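Local coordinates for protein-glutamine gamma-glutamyltransferase (PDB 1G0D), which probably catalyses calcium-dependent cross-linking of proteins, joining peptide-bound glutamine to lysine side chains or other primary amines and releasing ammonia, at residues 203-208 with 212-217; 189-194 with 220-225; 402-405 with 409-412. All coordinates share one frame; numbering follows the deposited sequence.

Interaction 1 (203-208 with 212-217); sequences EMDIEH and PVYVGR
His-208, whose CB lies over the face of the Tyr-214 ring, grips Met-204 O twice: ND1 of His-208 reaches Met-204 O at 2.7 Å from above the carbonyl plane, and its backbone N adds a weak bond to the same oxygen. The imidazole is held against its own helix, and CB, which points toward helix 212-223, meets the tyrosine. That carbon stands 3.4 Å from the centroid of the Tyr-214 ring and only 5° off the ring normal, a CH-pi contact at the middle of the face. The imidazole itself lies obliquely to the phenol, centroids 5.1 Å apart. These residues join helix 202-208 to helix 212-223, two helices linked by a three-residue loop in the helical part of the catalytic core of a transglutaminase; their local axes make an angle of 117° and come no closer than 10.4 Å. Tyr-214 has to bridge that gap, and with CG anti to the backbone N (chi1 172°) it extends toward the other helix. Its OH donates to Asp-205 OD1, which sits at the ring edge near its plane; the modelled 2.4 Å is very short, so the exact length is doubtful. The other carboxylate oxygen, OD2, forms a salt bridge with Arg-209. On the far side of helix 202-208, Ile-206 packs against Val-68 of strand 68-72.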
ATOM      1  N   GLU A 203     -23.716  16.881   3.860  1.00 33.86           N
ATOM      2  CA  GLU A 203     -24.574  16.648   2.695  1.00 31.49           C
ATOM      3  C   GLU A 203     -23.845  16.751   1.349  1.00 30.41           C
ATOM      4  O   GLU A 203     -23.998  15.896   0.477  1.00 29.39           O
ATOM      5  CB  GLU A 203     -25.730  17.633   2.714  1.00 34.73           C
ATOM      6  CG  GLU A 203     -26.719  17.388   1.618  1.00 39.99           C
ATOM      7  CD  GLU A 203     -27.551  18.589   1.344  1.00 41.70           C
ATOM      8  OE1 GLU A 203     -28.766  18.434   1.106  1.00 43.89           O
ATOM      9  OE2 GLU A 203     -26.978  19.694   1.366  1.00 49.24           O
ATOM     10  N   MET A 204     -23.070  17.807   1.166  1.00 26.55           N
ATOM     11  CA  MET A 204     -22.308  17.940  -0.061  1.00 25.97           C
ATOM     12  C   MET A 204     -21.332  16.767  -0.156  1.00 22.06           C
ATOM     13  O   MET A 204     -21.179  16.178  -1.212  1.00 24.78           O
ATOM     14  CB  MET A 204     -21.549  19.260  -0.054  1.00 29.66           C
ATOM     15  CG  MET A 204     -20.937  19.696  -1.370  1.00 31.28           C
ATOM     16  SD  MET A 204     -19.992  21.255  -1.114  1.00 35.71           S
ATOM     17  CE  MET A 204     -18.931  21.249  -2.567  1.00 40.48           C
ATOM     18  N   ASP A 205     -20.680  16.423   0.947  1.00 19.16           N
ATOM     19  CA  ASP A 205     -19.745  15.304   0.955  1.00 19.95           C
ATOM     20  C   ASP A 205     -20.458  14.016   0.542  1.00 24.88           C
ATOM     21  O   ASP A 205     -19.914  13.231  -0.228  1.00 29.75           O
ATOM     22  CB  ASP A 205     -19.144  15.103   2.342  1.00 15.80           C
ATOM     23  CG  ASP A 205     -18.371  13.794   2.465  1.00 20.04           C
ATOM     24  OD1 ASP A 205     -17.365  13.619   1.732  1.00 17.92           O
ATOM     25  OD2 ASP A 205     -18.756  12.933   3.294  1.00 15.23           O
ATOM     26  N   ILE A 206     -21.666  13.781   1.057  1.00 25.66           N
ATOM     27  CA  ILE A 206     -22.382  12.565   0.692  1.00 25.62           C
ATOM     28  C   ILE A 206     -22.672  12.559  -0.806  1.00 27.77           C
ATOM     29  O   ILE A 206     -22.529  11.540  -1.508  1.00 27.26           O
ATOM     30  CB  ILE A 206     -23.705  12.416   1.503  1.00 25.35           C
ATOM     31  CG1 ILE A 206     -23.376  11.957   2.924  1.00 27.31           C
ATOM     32  CG2 ILE A 206     -24.613  11.352   0.896  1.00 20.05           C
ATOM     33  CD1 ILE A 206     -24.585  11.813   3.836  1.00 28.13           C
ATOM     34  N   GLU A 207     -23.052  13.716  -1.311  1.00 27.60           N
ATOM     35  CA  GLU A 207     -23.369  13.803  -2.713  1.00 26.10           C
ATOM     36  C   GLU A 207     -22.155  13.521  -3.594  1.00 24.10           C
ATOM     37  O   GLU A 207     -22.295  13.129  -4.741  1.00 25.36           O
ATOM     38  CB  GLU A 207     -23.974  15.179  -2.983  1.00 32.27           C
ATOM     39  CG  GLU A 207     -25.158  15.483  -2.041  1.00 37.15           C
ATOM     40  CD  GLU A 207     -25.959  16.712  -2.434  1.00 38.33           C
ATOM     41  OE1 GLU A 207     -25.373  17.810  -2.510  1.00 39.39           O
ATOM     42  OE2 GLU A 207     -27.182  16.576  -2.653  1.00 43.39           O
ATOM     43  N   HIS A 208     -20.955  13.678  -3.047  1.00 21.50           N
ATOM     44  CA  HIS A 208     -19.737  13.456  -3.822  1.00 15.50           C
ATOM     45  C   HIS A 208     -19.212  12.036  -3.719  1.00 16.63           C
ATOM     46  O   HIS A 208     -18.244  11.672  -4.400  1.00 16.69           O
ATOM     47  CB  HIS A 208     -18.652  14.401  -3.327  1.00 17.38           C
ATOM     48  CG  HIS A 208     -18.794  15.795  -3.831  1.00 18.94           C
ATOM     49  ND1 HIS A 208     -19.844  16.616  -3.475  1.00 25.48           N
ATOM     50  CD2 HIS A 208     -18.056  16.498  -4.718  1.00 17.92           C
ATOM     51  CE1 HIS A 208     -19.746  17.761  -4.122  1.00 23.14           C
ATOM     52  NE2 HIS A 208     -18.668  17.716  -4.882  1.00 16.04           N
ATOM     53  N   PRO A 212     -15.572   7.871  -7.936  1.00 13.20           N
ATOM     54  CA  PRO A 212     -14.369   7.200  -7.453  1.00 16.41           C
ATOM     55  C   PRO A 212     -13.145   8.117  -7.294  1.00 15.97           C
ATOM     56  O   PRO A 212     -12.290   7.816  -6.460  1.00 20.19           O
ATOM     57  CB  PRO A 212     -14.144   6.075  -8.471  1.00 13.15           C
ATOM     58  CG  PRO A 212     -14.858   6.492  -9.657  1.00  7.33           C
ATOM     59  CD  PRO A 212     -16.013   7.343  -9.230  1.00 12.43           C
ATOM     60  N   VAL A 213     -13.059   9.209  -8.077  1.00 14.95           N
ATOM     61  CA  VAL A 213     -11.927  10.163  -8.016  1.00 11.70           C
ATOM     62  C   VAL A 213     -11.923  10.878  -6.669  1.00 14.08           C
ATOM     63  O   VAL A 213     -10.903  10.972  -5.999  1.00 16.74           O
ATOM     64  CB  VAL A 213     -11.982  11.262  -9.149  1.00 10.27           C
ATOM     65  CG1 VAL A 213     -10.993  12.399  -8.837  1.00  8.53           C
ATOM     66  CG2 VAL A 213     -11.620  10.664 -10.521  1.00  6.63           C
ATOM     67  N   TYR A 214     -13.089  11.367  -6.277  1.00 15.52           N
ATOM     68  CA  TYR A 214     -13.278  12.064  -5.023  1.00 12.87           C
ATOM     69  C   TYR A 214     -13.011  11.148  -3.827  1.00 15.14           C
ATOM     70  O   TYR A 214     -12.234  11.479  -2.944  1.00 22.97           O
ATOM     71  CB  TYR A 214     -14.705  12.574  -4.980  1.00 11.26           C
ATOM     72  CG  TYR A 214     -15.115  13.153  -3.660  1.00 14.47           C
ATOM     73  CD1 TYR A 214     -14.964  14.509  -3.409  1.00 10.48           C
ATOM     74  CD2 TYR A 214     -15.644  12.345  -2.650  1.00 15.27           C
ATOM     75  CE1 TYR A 214     -15.321  15.040  -2.193  1.00 12.19           C
ATOM     76  CE2 TYR A 214     -16.007  12.868  -1.421  1.00 14.30           C
ATOM     77  CZ  TYR A 214     -15.837  14.212  -1.197  1.00 15.84           C
ATOM     78  OH  TYR A 214     -16.131  14.729   0.038  1.00 20.78           O
ATOM     79  N   VAL A 215     -13.653   9.994  -3.791  1.00 13.27           N
ATOM     80  CA  VAL A 215     -13.473   9.054  -2.704  1.00 10.68           C
ATOM     81  C   VAL A 215     -12.025   8.520  -2.617  1.00 13.96           C
ATOM     82  O   VAL A 215     -11.516   8.237  -1.528  1.00 18.40           O
ATOM     83  CB  VAL A 215     -14.469   7.890  -2.902  1.00 11.21           C
ATOM     84  CG1 VAL A 215     -14.185   6.756  -1.951  1.00 10.65           C
ATOM     85  CG2 VAL A 215     -15.872   8.403  -2.713  1.00 11.12           C
ATOM     86  N   GLY A 216     -11.367   8.369  -3.763  1.00 13.97           N
ATOM     87  CA  GLY A 216     -10.006   7.871  -3.770  1.00  9.23           C
ATOM     88  C   GLY A 216      -9.073   8.942  -3.220  1.00 14.31           C
ATOM     89  O   GLY A 216      -8.142   8.655  -2.463  1.00 13.98           O
ATOM     90  N   ARG A 217      -9.316  10.191  -3.611  1.00 15.40           N
ATOM     91  CA  ARG A 217      -8.521  11.312  -3.127  1.00 18.57           C
ATOM     92  C   ARG A 217      -8.782  11.529  -1.611  1.00 20.58           C
ATOM     93  O   ARG A 217      -7.883  11.906  -0.863  1.00 21.39           O
ATOM     94  CB  ARG A 217      -8.840  12.579  -3.953  1.00 16.73           C
ATOM     95  CG  ARG A 217      -8.461  13.899  -3.286  1.00 17.82           C
ATOM     96  CD  ARG A 217      -7.992  14.981  -4.284  1.00 15.66           C
ATOM     97  NE  ARG A 217      -6.545  14.901  -4.431  1.00 20.56           N
ATOM     98  CZ  ARG A 217      -5.679  15.913  -4.361  1.00 15.34           C
ATOM     99  NH1 ARG A 217      -4.396  15.666  -4.518  1.00 19.87           N
ATOM    100  NH2 ARG A 217      -6.063  17.150  -4.163  1.00 13.40           N
TER

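Interaction 2 (189-194 with 220-225); sequences FEVLDN and TAMVNS
The end of helix 184-193 and the last turn of helix 212-223 come nearest at Val-191 and Met-222, whose CA atoms are 7.0 Å apart, and both residues aim their CB at the opposite segment. Val-191 touches with one branch, CG1, which meets Met-222 CB at 3.6 Å; the valine and methionine run by one another, pointing opposite ways. Met-222 is folded rather than extended. Its bends at chi2 (-85°) and chi3 (-40°) curl the thioether back along the valine, bringing CE to 4.1 Å from Val-191 CG1 and 3.8 Å from Val-191 O. The sulfur lies more loosely near Asn-194, with SD 4.1 Å from Asn-194 O.

Asn-194 is the first residue to leave the helical path, and its amide turns back to the helix it has just left: ND2 donates to Glu-190 O at 2.6 Å, tilted from the carbonyl plane, while the backbone N of Asn-194 makes a weaker bond to the same oxygen. OD1 of that amide accepts from Arg-229 NH1. Trp-259 of helix 253-261 packs on both Val-191 and Asn-194, and Ile-219 also meets Val-191, so the valine sits among three helices of the catalytic core. Between the two segments everything is van der Waals contact: the Asn-194 amide is engaged by Glu-190 O and Arg-229 instead of by the partner segment, and the fit depends on the shape of a branched valine and a bent methionine.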
ATOM      1  N   PHE A 189     -16.285   3.343   5.880  1.00 14.17           N
ATOM      2  CA  PHE A 189     -17.247   4.469   5.778  1.00 12.57           C
ATOM      3  C   PHE A 189     -17.057   5.467   6.915  1.00 13.96           C
ATOM      4  O   PHE A 189     -17.466   6.610   6.802  1.00 14.92           O
ATOM      5  CB  PHE A 189     -18.709   3.989   5.798  1.00 11.99           C
ATOM      6  CG  PHE A 189     -19.174   3.398   4.487  1.00 11.71           C
ATOM      7  CD1 PHE A 189     -19.449   2.035   4.382  1.00 11.20           C
ATOM      8  CD2 PHE A 189     -19.221   4.176   3.336  1.00 11.02           C
ATOM      9  CE1 PHE A 189     -19.752   1.455   3.147  1.00 15.00           C
ATOM     10  CE2 PHE A 189     -19.524   3.605   2.095  1.00 13.78           C
ATOM     11  CZ  PHE A 189     -19.786   2.241   1.997  1.00  8.84           C
ATOM     12  N   GLU A 190     -16.430   5.030   8.006  1.00 15.71           N
ATOM     13  CA  GLU A 190     -16.145   5.895   9.154  1.00 14.24           C
ATOM     14  C   GLU A 190     -14.987   6.844   8.810  1.00 16.95           C
ATOM     15  O   GLU A 190     -14.921   7.995   9.249  1.00 15.70           O
ATOM     16  CB  GLU A 190     -15.751   5.033  10.346  1.00 14.81           C
ATOM     17  CG  GLU A 190     -15.956   5.730  11.660  1.00 18.32           C
ATOM     18  CD  GLU A 190     -15.419   4.966  12.855  1.00 22.33           C
ATOM     19  OE1 GLU A 190     -15.498   5.547  13.950  1.00 25.57           O
ATOM     20  OE2 GLU A 190     -14.922   3.819  12.727  1.00 22.82           O
ATOM     21  N   VAL A 191     -14.037   6.339   8.038  1.00 17.75           N
ATOM     22  CA  VAL A 191     -12.914   7.149   7.607  1.00 15.45           C
ATOM     23  C   VAL A 191     -13.483   8.243   6.692  1.00 18.93           C
ATOM     24  O   VAL A 191     -13.031   9.379   6.705  1.00 20.22           O
ATOM     25  CB  VAL A 191     -11.894   6.302   6.793  1.00 13.35           C
ATOM     26  CG1 VAL A 191     -10.794   7.194   6.237  1.00 13.20           C
ATOM     27  CG2 VAL A 191     -11.289   5.217   7.680  1.00  9.70           C
ATOM     28  N   LEU A 192     -14.501   7.907   5.906  1.00 19.76           N
ATOM     29  CA  LEU A 192     -15.072   8.885   4.993  1.00 16.96           C
ATOM     30  C   LEU A 192     -15.886   9.888   5.806  1.00 21.24           C
ATOM     31  O   LEU A 192     -15.982  11.071   5.451  1.00 23.77           O
ATOM     32  CB  LEU A 192     -15.969   8.177   3.957  1.00 19.51           C
ATOM     33  CG  LEU A 192     -15.380   7.514   2.679  1.00 20.04           C
ATOM     34  CD1 LEU A 192     -16.474   6.814   1.867  1.00 11.57           C
ATOM     35  CD2 LEU A 192     -14.683   8.575   1.816  1.00 15.66           C
ATOM     36  N   ASP A 193     -16.449   9.425   6.925  1.00 21.43           N
ATOM     37  CA  ASP A 193     -17.294  10.274   7.782  1.00 19.89           C
ATOM     38  C   ASP A 193     -16.564  11.247   8.689  1.00 17.61           C
ATOM     39  O   ASP A 193     -17.169  12.178   9.214  1.00 19.12           O
ATOM     40  CB  ASP A 193     -18.196   9.411   8.670  1.00 18.68           C
ATOM     41  CG  ASP A 193     -19.281   8.674   7.892  1.00 20.88           C
ATOM     42  OD1 ASP A 193     -19.919   7.770   8.482  1.00 19.33           O
ATOM     43  OD2 ASP A 193     -19.500   8.988   6.701  1.00 25.94           O
ATOM     44  N   ASN A 194     -15.272  11.027   8.870  1.00 18.53           N
ATOM     45  CA  ASN A 194     -14.462  11.864   9.747  1.00 18.46           C
ATOM     46  C   ASN A 194     -13.528  12.780   9.004  1.00 19.72           C
ATOM     47  O   ASN A 194     -12.612  13.380   9.594  1.00 22.89           O
ATOM     48  CB  ASN A 194     -13.657  10.976  10.685  1.00 15.92           C
ATOM     49  CG  ASN A 194     -14.511  10.391  11.760  1.00 18.21           C
ATOM     50  OD1 ASN A 194     -14.828  11.074  12.714  1.00 24.63           O
ATOM     51  ND2 ASN A 194     -14.913   9.136  11.612  1.00 15.91           N
ATOM     52  N   THR A 220      -7.048   8.538   0.334  1.00 14.38           N
ATOM     53  CA  THR A 220      -5.612   8.737   0.315  1.00 14.41           C
ATOM     54  C   THR A 220      -5.176   9.834   1.287  1.00 19.38           C
ATOM     55  O   THR A 220      -4.103   9.763   1.912  1.00 23.78           O
ATOM     56  CB  THR A 220      -5.172   9.087  -1.074  1.00 12.27           C
ATOM     57  OG1 THR A 220      -5.414   7.963  -1.908  1.00 15.53           O
ATOM     58  CG2 THR A 220      -3.706   9.371  -1.127  1.00 16.01           C
ATOM     59  N   ALA A 221      -6.031  10.842   1.436  1.00 21.22           N
ATOM     60  CA  ALA A 221      -5.727  11.963   2.315  1.00 16.67           C
ATOM     61  C   ALA A 221      -5.855  11.634   3.801  1.00 17.89           C
ATOM     62  O   ALA A 221      -5.081  12.142   4.626  1.00 19.58           O
ATOM     63  CB  ALA A 221      -6.613  13.138   1.952  1.00 12.26           C
ATOM     64  N   MET A 222      -6.809  10.777   4.147  1.00 19.35           N
ATOM     65  CA  MET A 222      -7.040  10.414   5.548  1.00 19.60           C
ATOM     66  C   MET A 222      -6.083   9.390   6.153  1.00 20.20           C
ATOM     67  O   MET A 222      -5.940   9.316   7.383  1.00 22.25           O
ATOM     68  CB  MET A 222      -8.466   9.916   5.712  1.00 17.00           C
ATOM     69  CG  MET A 222      -9.495  11.004   5.496  1.00 17.85           C
ATOM     70  SD  MET A 222      -9.757  11.943   7.011  1.00 17.51           S
ATOM     71  CE  MET A 222      -9.717  10.546   8.268  1.00  8.78           C
ATOM     72  N   VAL A 223      -5.435   8.598   5.300  1.00 18.10           N
ATOM     73  CA  VAL A 223      -4.515   7.572   5.793  1.00 16.91           C
ATOM     74  C   VAL A 223      -3.381   8.115   6.631  1.00 17.66           C
ATOM     75  O   VAL A 223      -3.032   7.523   7.648  1.00 20.71           O
ATOM     76  CB  VAL A 223      -3.949   6.734   4.651  1.00 12.09           C
ATOM     77  CG1 VAL A 223      -2.952   5.696   5.183  1.00 11.94           C
ATOM     78  CG2 VAL A 223      -5.090   6.059   3.953  1.00 11.62           C
ATOM     79  N   ASN A 224      -2.800   9.234   6.225  1.00 19.00           N
ATOM     80  CA  ASN A 224      -1.740   9.796   7.024  1.00 19.66           C
ATOM     81  C   ASN A 224      -1.728  11.308   7.086  1.00 22.60           C
ATOM     82  O   ASN A 224      -1.713  11.876   8.160  1.00 25.88           O
ATOM     83  CB  ASN A 224      -0.386   9.306   6.538  1.00 18.39           C
ATOM     84  CG  ASN A 224       0.769   9.993   7.247  1.00 15.81           C
ATOM     85  OD1 ASN A 224       1.709  10.474   6.625  1.00 14.36           O
ATOM     86  ND2 ASN A 224       0.697  10.037   8.562  1.00 21.25           N
ATOM     87  N   SER A 225      -1.761  11.966   5.940  1.00 26.81           N
ATOM     88  CA  SER A 225      -1.683  13.417   5.931  1.00 26.67           C
ATOM     89  C   SER A 225      -2.580  14.156   6.914  1.00 30.91           C
ATOM     90  O   SER A 225      -2.159  15.187   7.461  1.00 35.51           O
ATOM     91  CB  SER A 225      -1.913  13.963   4.518  1.00 23.08           C
ATOM     92  OG  SER A 225      -3.280  14.196   4.290  1.00 24.59           O
TER

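Interaction 3 (402-405 with 409-412)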
ATOM      1  N   ILE A 402      31.583  17.284  -6.665  1.00 24.78           N
ATOM      2  CA  ILE A 402      32.629  17.466  -5.662  1.00 26.16           C
ATOM      3  C   ILE A 402      32.960  18.959  -5.763  1.00 28.22           C
ATOM      4  O   ILE A 402      33.546  19.420  -6.750  1.00 31.95           O
ATOM      5  CB  ILE A 402      33.928  16.695  -6.000  1.00 24.96           C
ATOM      6  CG1 ILE A 402      33.664  15.175  -6.028  1.00 23.05           C
ATOM      7  CG2 ILE A 402      35.031  17.142  -5.052  1.00 17.95           C
ATOM      8  CD1 ILE A 402      34.093  14.409  -4.805  1.00 20.66           C
ATOM      9  N   VAL A 403      32.544  19.738  -4.784  1.00 26.93           N
ATOM     10  CA  VAL A 403      32.865  21.150  -4.822  1.00 28.53           C
ATOM     11  C   VAL A 403      34.042  21.361  -3.893  1.00 31.12           C
ATOM     12  O   VAL A 403      33.966  21.038  -2.701  1.00 30.67           O
ATOM     13  CB  VAL A 403      31.702  22.017  -4.321  1.00 27.58           C
ATOM     14  CG1 VAL A 403      32.067  23.466  -4.510  1.00 22.56           C
ATOM     15  CG2 VAL A 403      30.398  21.663  -5.077  1.00 28.73           C
ATOM     16  N   GLN A 404      35.137  21.887  -4.442  1.00 33.77           N
ATOM     17  CA  GLN A 404      36.341  22.142  -3.664  1.00 32.66           C
ATOM     18  C   GLN A 404      36.242  23.432  -2.855  1.00 32.33           C
ATOM     19  O   GLN A 404      35.353  24.253  -3.091  1.00 30.80           O
ATOM     20  CB  GLN A 404      37.537  22.191  -4.604  1.00 36.42           C
ATOM     21  CG  GLN A 404      37.690  20.934  -5.474  1.00 42.44           C
ATOM     22  CD  GLN A 404      38.643  21.154  -6.645  1.00 48.03           C
ATOM     23  OE1 GLN A 404      38.374  20.732  -7.772  1.00 49.69           O
ATOM     24  NE2 GLN A 404      39.764  21.834  -6.383  1.00 51.02           N
ATOM     25  N   LYS A 405      37.157  23.602  -1.899  1.00 32.98           N
ATOM     26  CA  LYS A 405      37.165  24.775  -1.027  1.00 33.64           C
ATOM     27  C   LYS A 405      37.380  26.070  -1.800  1.00 30.79           C
ATOM     28  O   LYS A 405      37.207  27.175  -1.262  1.00 30.76           O
ATOM     29  CB  LYS A 405      38.228  24.620   0.068  1.00 37.41           C
ATOM     30  CG  LYS A 405      38.014  23.423   1.011  1.00 41.98           C
ATOM     31  CD  LYS A 405      36.513  23.137   1.262  1.00 49.70           C
ATOM     32  CE  LYS A 405      36.025  21.744   0.758  1.00 48.63           C
ATOM     33  NZ  LYS A 405      35.079  21.849  -0.397  1.00 44.11           N
ATOM     34  N   ARG A 409      33.665  23.005  -9.019  1.00 30.39           N
ATOM     35  CA  ARG A 409      32.733  21.886  -8.896  1.00 30.42           C
ATOM     36  C   ARG A 409      33.054  20.762  -9.889  1.00 32.89           C
ATOM     37  O   ARG A 409      33.046  20.961 -11.109  1.00 31.92           O
ATOM     38  CB  ARG A 409      31.299  22.370  -9.120  1.00 26.37           C
ATOM     39  CG  ARG A 409      30.769  23.265  -8.037  1.00 24.54           C
ATOM     40  CD  ARG A 409      29.481  23.866  -8.478  1.00 27.51           C
ATOM     41  NE  ARG A 409      29.322  23.778  -9.934  1.00 30.31           N
ATOM     42  CZ  ARG A 409      28.279  23.216 -10.556  1.00 32.04           C
ATOM     43  NH1 ARG A 409      27.263  22.669  -9.874  1.00 21.31           N
ATOM     44  NH2 ARG A 409      28.240  23.219 -11.879  1.00 34.13           N
ATOM     45  N   ARG A 410      33.349  19.583  -9.363  1.00 33.85           N
ATOM     46  CA  ARG A 410      33.663  18.446 -10.212  1.00 33.20           C
ATOM     47  C   ARG A 410      32.469  17.493 -10.287  1.00 32.07           C
ATOM     48  O   ARG A 410      31.995  16.959  -9.282  1.00 30.12           O
ATOM     49  CB  ARG A 410      34.918  17.746  -9.683  1.00 34.16           C
ATOM     50  CG  ARG A 410      36.060  18.719  -9.390  1.00 35.43           C
ATOM     51  CD  ARG A 410      37.164  18.079  -8.585  1.00 39.93           C
ATOM     52  NE  ARG A 410      37.818  17.051  -9.378  1.00 46.81           N
ATOM     53  CZ  ARG A 410      38.012  15.800  -8.968  1.00 51.06           C
ATOM     54  NH1 ARG A 410      38.619  14.926  -9.772  1.00 53.35           N
ATOM     55  NH2 ARG A 410      37.610  15.427  -7.758  1.00 52.26           N
ATOM     56  N   LYS A 411      31.989  17.295 -11.505  1.00 31.16           N
ATOM     57  CA  LYS A 411      30.849  16.436 -11.757  1.00 32.63           C
ATOM     58  C   LYS A 411      31.217  14.970 -11.589  1.00 34.74           C
ATOM     59  O   LYS A 411      32.153  14.466 -12.224  1.00 36.60           O
ATOM     60  CB  LYS A 411      30.357  16.683 -13.168  1.00 31.80           C
ATOM     61  CG  LYS A 411      28.958  16.304 -13.396  1.00 35.05           C
ATOM     62  CD  LYS A 411      28.694  16.396 -14.863  1.00 40.80           C
ATOM     63  CE  LYS A 411      27.222  16.649 -15.148  1.00 51.73           C
ATOM     64  NZ  LYS A 411      26.930  17.435 -16.412  1.00 55.06           N
ATOM     65  N   ILE A 412      30.495  14.283 -10.714  1.00 34.53           N
ATOM     66  CA  ILE A 412      30.758  12.869 -10.492  1.00 31.75           C
ATOM     67  C   ILE A 412      30.006  12.064 -11.524  1.00 33.34           C
ATOM     68  O   ILE A 412      28.812  12.293 -11.738  1.00 32.14           O
ATOM     69  CB  ILE A 412      30.271  12.414  -9.130  1.00 30.13           C
ATOM     70  CG1 ILE A 412      31.114  13.081  -8.036  1.00 27.16           C
ATOM     71  CG2 ILE A 412      30.320  10.896  -9.062  1.00 28.04           C
ATOM     72  CD1 ILE A 412      30.850  12.591  -6.629  1.00 26.22           C
TER
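Ile-402 and Arg-410 are joined by two backbone bonds, Ile-402 N to Arg-410 O at 2.7 Å and Arg-410 N to Ile-402 O at 2.6 Å, both nearly straight (169° and 172° at the hydrogen). They make this a hydrogen-bonded pair of an antiparallel beta hairpin. The strongest polar partner of the Arg-410 side chain is Asp-566, whose carboxylate forms a salt bridge with NH1. On the way there the arginine runs alongside Ile-402, then bends at chi3 (67°); Ile-402 CG2 ends up at the edge of the guanidinium. Gln-404 comes in from the turn, its OE1 3.0 Å from Arg-410 CD, with the amide plane turned steeply against the guanidinium. Replacing Arg-410 by an alanine would probably leave Asp-566 without this positive mate and open a gap beside Ile-402 and the Gln-404 side chain. Further along the same side, Ile-402 and Ile-412 cross at about a right angle, CG1 to CG1 at 3.9 Å. The other face carries a non-hydrogen-bonded pair: Val-403 CG2 rests on Arg-409 CG at 3.4 Å, and the guanidinium end of Arg-409 leads off to a cation-pi contact with Trp-401. The Arg-409 side chain lies about 12 Å from that of Asp-397, a probable calcium ligand. The hairpin lies within a mixed sheet, where strand 397-403 is flanked by the parallel strand 307-312 and strand 409-414 by the parallel strand 573-581, with Met-575 of the latter touching Ile-412.

Interactions 1 and 2 share helix 212-223, using its beginning and its end, and their centres are 12 Å apart. They touch where Val-215 CG1 packs near Leu-192 CD2, and Arg-209 ties them by charge, forming salt bridges with both Asp-205 and Asp-193. Interaction 2 is the buried one, held across its segments by van der Waals contact alone; interaction 1, partly exposed, mixes a phenol-carboxylate bond with a CH-pi contact. Interaction 3 stands apart, its centre 51 Å and 46 Å from the others, and belongs to a sheet: backbone bonds set its register, with an isoleucine pair on one face and Arg-410 beside it turned to Asp-566.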